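Local coordinates for partner of xrn-2 protein 1 (Caenorhabditis elegans, PDB 5FIR) that partners the exoribonuclease xrn-2, stabilizing it and enhancing its activity, and so contributes to the turnover of mature microRNAs, at residues L48-V52 against L63-I67. Sequence-based numbering, arbitrary orientation.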
loop_
_atom_site.group_PDB
_atom_site.type_symbol
_atom_site.label_atom_id
_atom_site.label_comp_id
_atom_site.label_asym_id
_atom_site.label_seq_id
_atom_site.Cartn_x
_atom_site.Cartn_y
_atom_site.Cartn_z
ATOM N N LEU B 48 17.331 -20.127 -8.138
ATOM C CA LEU B 48 16.340 -21.021 -8.699
ATOM C C LEU B 48 16.341 -22.346 -7.951
ATOM O O LEU B 48 15.284 -22.868 -7.576
ATOM C CB LEU B 48 16.672 -21.180 -10.173
ATOM C CG LEU B 48 15.727 -21.698 -11.214
ATOM C CD1 LEU B 48 14.495 -20.855 -11.196
ATOM C CD2 LEU B 48 16.464 -21.440 -12.482
ATOM N N PHE B 49 17.535 -22.855 -7.646
ATOM C CA PHE B 49 17.670 -24.122 -6.933
ATOM C C PHE B 49 17.009 -24.056 -5.568
ATOM O O PHE B 49 16.128 -24.857 -5.260
ATOM C CB PHE B 49 19.149 -24.477 -6.809
ATOM C CG PHE B 49 19.440 -25.625 -5.886
ATOM C CD1 PHE B 49 18.906 -26.892 -6.132
ATOM C CD2 PHE B 49 20.322 -25.471 -4.827
ATOM C CE1 PHE B 49 19.196 -27.969 -5.309
ATOM C CE2 PHE B 49 20.623 -26.539 -4.001
ATOM C CZ PHE B 49 20.059 -27.794 -4.243
ATOM N N ILE B 50 17.378 -23.072 -4.746
ATOM C CA ILE B 50 16.782 -23.071 -3.417
ATOM C C ILE B 50 15.351 -22.582 -3.432
ATOM O O ILE B 50 14.632 -22.785 -2.453
ATOM C CB ILE B 50 17.566 -22.273 -2.370
ATOM C CG1 ILE B 50 17.575 -20.831 -2.696
ATOM C CG2 ILE B 50 18.982 -22.765 -2.221
ATOM C CD1 ILE B 50 17.964 -20.108 -1.480
ATOM N N ASN B 51 14.901 -21.919 -4.489
ATOM C CA ASN B 51 13.473 -21.637 -4.519
ATOM C C ASN B 51 12.665 -22.907 -4.691
ATOM O O ASN B 51 11.575 -23.025 -4.116
ATOM C CB ASN B 51 13.126 -20.655 -5.633
ATOM C CG ASN B 51 13.512 -19.254 -5.291
ATOM O OD1 ASN B 51 13.848 -18.963 -4.137
ATOM N ND2 ASN B 51 13.467 -18.362 -6.281
ATOM N N VAL B 52 13.199 -23.878 -5.439
ATOM C CA VAL B 52 12.452 -25.106 -5.703
ATOM C C VAL B 52 12.526 -26.053 -4.514
ATOM O O VAL B 52 11.509 -26.606 -4.089
ATOM C CB VAL B 52 12.949 -25.790 -6.985
ATOM C CG1 VAL B 52 12.031 -26.942 -7.303
ATOM C CG2 VAL B 52 12.976 -24.812 -8.126
ATOM N N LEU B 63 13.111 -25.906 -16.990
ATOM C CA LEU B 63 14.019 -25.460 -15.932
ATOM C C LEU B 63 14.019 -26.425 -14.756
ATOM O O LEU B 63 15.020 -26.537 -14.043
ATOM C CB LEU B 63 13.665 -24.052 -15.430
ATOM C CG LEU B 63 14.067 -22.794 -16.198
ATOM C CD1 LEU B 63 13.420 -21.603 -15.549
ATOM C CD2 LEU B 63 15.569 -22.618 -16.221
HETATM N N MSE B 64 12.924 -27.129 -14.541
HETATM C CA MSE B 64 12.840 -28.070 -13.450
HETATM C C MSE B 64 13.819 -29.224 -13.677
HETATM O O MSE B 64 14.522 -29.665 -12.759
HETATM C CB MSE B 64 11.406 -28.581 -13.315
HETATM C CG MSE B 64 10.388 -27.494 -12.982
HETATM SE SE MSE B 64 10.652 -26.771 -11.210
HETATM C CE MSE B 64 9.043 -27.481 -10.387
ATOM N N GLN B 65 13.870 -29.699 -14.921
ATOM C CA GLN B 65 14.816 -30.748 -15.265
ATOM C C GLN B 65 16.255 -30.251 -15.194
ATOM O O GLN B 65 17.166 -31.032 -14.908
ATOM C CB GLN B 65 14.497 -31.286 -16.653
ATOM C CG GLN B 65 15.168 -32.602 -16.976
ATOM C CD GLN B 65 15.326 -32.792 -18.471
ATOM O OE1 GLN B 65 15.116 -31.850 -19.244
ATOM N NE2 GLN B 65 15.695 -34.013 -18.893
ATOM N N LYS B 66 16.488 -28.968 -15.444
ATOM C CA LYS B 66 17.835 -28.431 -15.305
ATOM C C LYS B 66 18.220 -28.323 -13.837
ATOM O O LYS B 66 19.338 -28.673 -13.449
ATOM C CB LYS B 66 17.929 -27.055 -15.980
ATOM C CG LYS B 66 19.347 -26.480 -16.083
ATOM C CD LYS B 66 19.350 -25.113 -16.745
ATOM C CE LYS B 66 20.747 -24.583 -17.092
ATOM N NZ LYS B 66 21.402 -25.270 -18.246
ATOM N N ILE B 67 17.311 -27.806 -13.008
ATOM C CA ILE B 67 17.613 -27.643 -11.591
ATOM C C ILE B 67 17.592 -28.972 -10.836
ATOM O O ILE B 67 18.249 -29.110 -9.794
ATOM C CB ILE B 67 16.676 -26.585 -11.003
ATOM C CG1 ILE B 67 17.238 -25.240 -11.410
ATOM C CG2 ILE B 67 16.654 -26.629 -9.513
ATOM C CD1 ILE B 67 18.708 -25.123 -11.085
#
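Around the pair Phe-49 and Ile-67, whose CA atoms are 5.8 Å apart, the axes of the short segments 48-52 and 63-67 pass 10.4 Å from each other with a signed crossing angle of -98°, close to perpendicular. Ile-67 touches three residues of the other helix, Leu-48, Phe-49 and Val-52, and its two branches divide the work. Its CG2, anti to the backbone N, meets the backbone of the other helix at Phe-49 CA (3.7 Å) and also lies at the edge of the Phe-49 ring, near the ring plane and beside CD1. The other branch, CG1 (chi1 -79°), turns to Leu-48 and comes 3.9 Å from its CG. Substituting an alanine for Ile-67 would probably open a gap between the two helices beside Leu-48 and Phe-49, since both branches that fill it would be gone. No hydrogen bond links the segments, so the contacts across the 302 Å² they bury are apolar. The two segments belong to helices 39-55 and 61-71, successive helices of the all-helical XRN2-binding (XTBD) domain, the part of the protein needed for interaction with xrn-2. From helix 20-33, Phe-29 stacks on the ring of Phe-49 and touches Ile-67, extending the apolar packing to a third helix. Leu-48 and Leu-63 cross at about a right angle, with CD2 of Leu-48 4.0 Å from CD2 of Leu-63; both also pack against side chains of the other protein chain in the assembly. At the partly exposed end of the contact, the selenomethionine Met-64 bends at chi2 (-67°) and brings SE to 4.1 Å from CG1 of Val-52, while Val-52 CG2 lies near Ile-67 CG2.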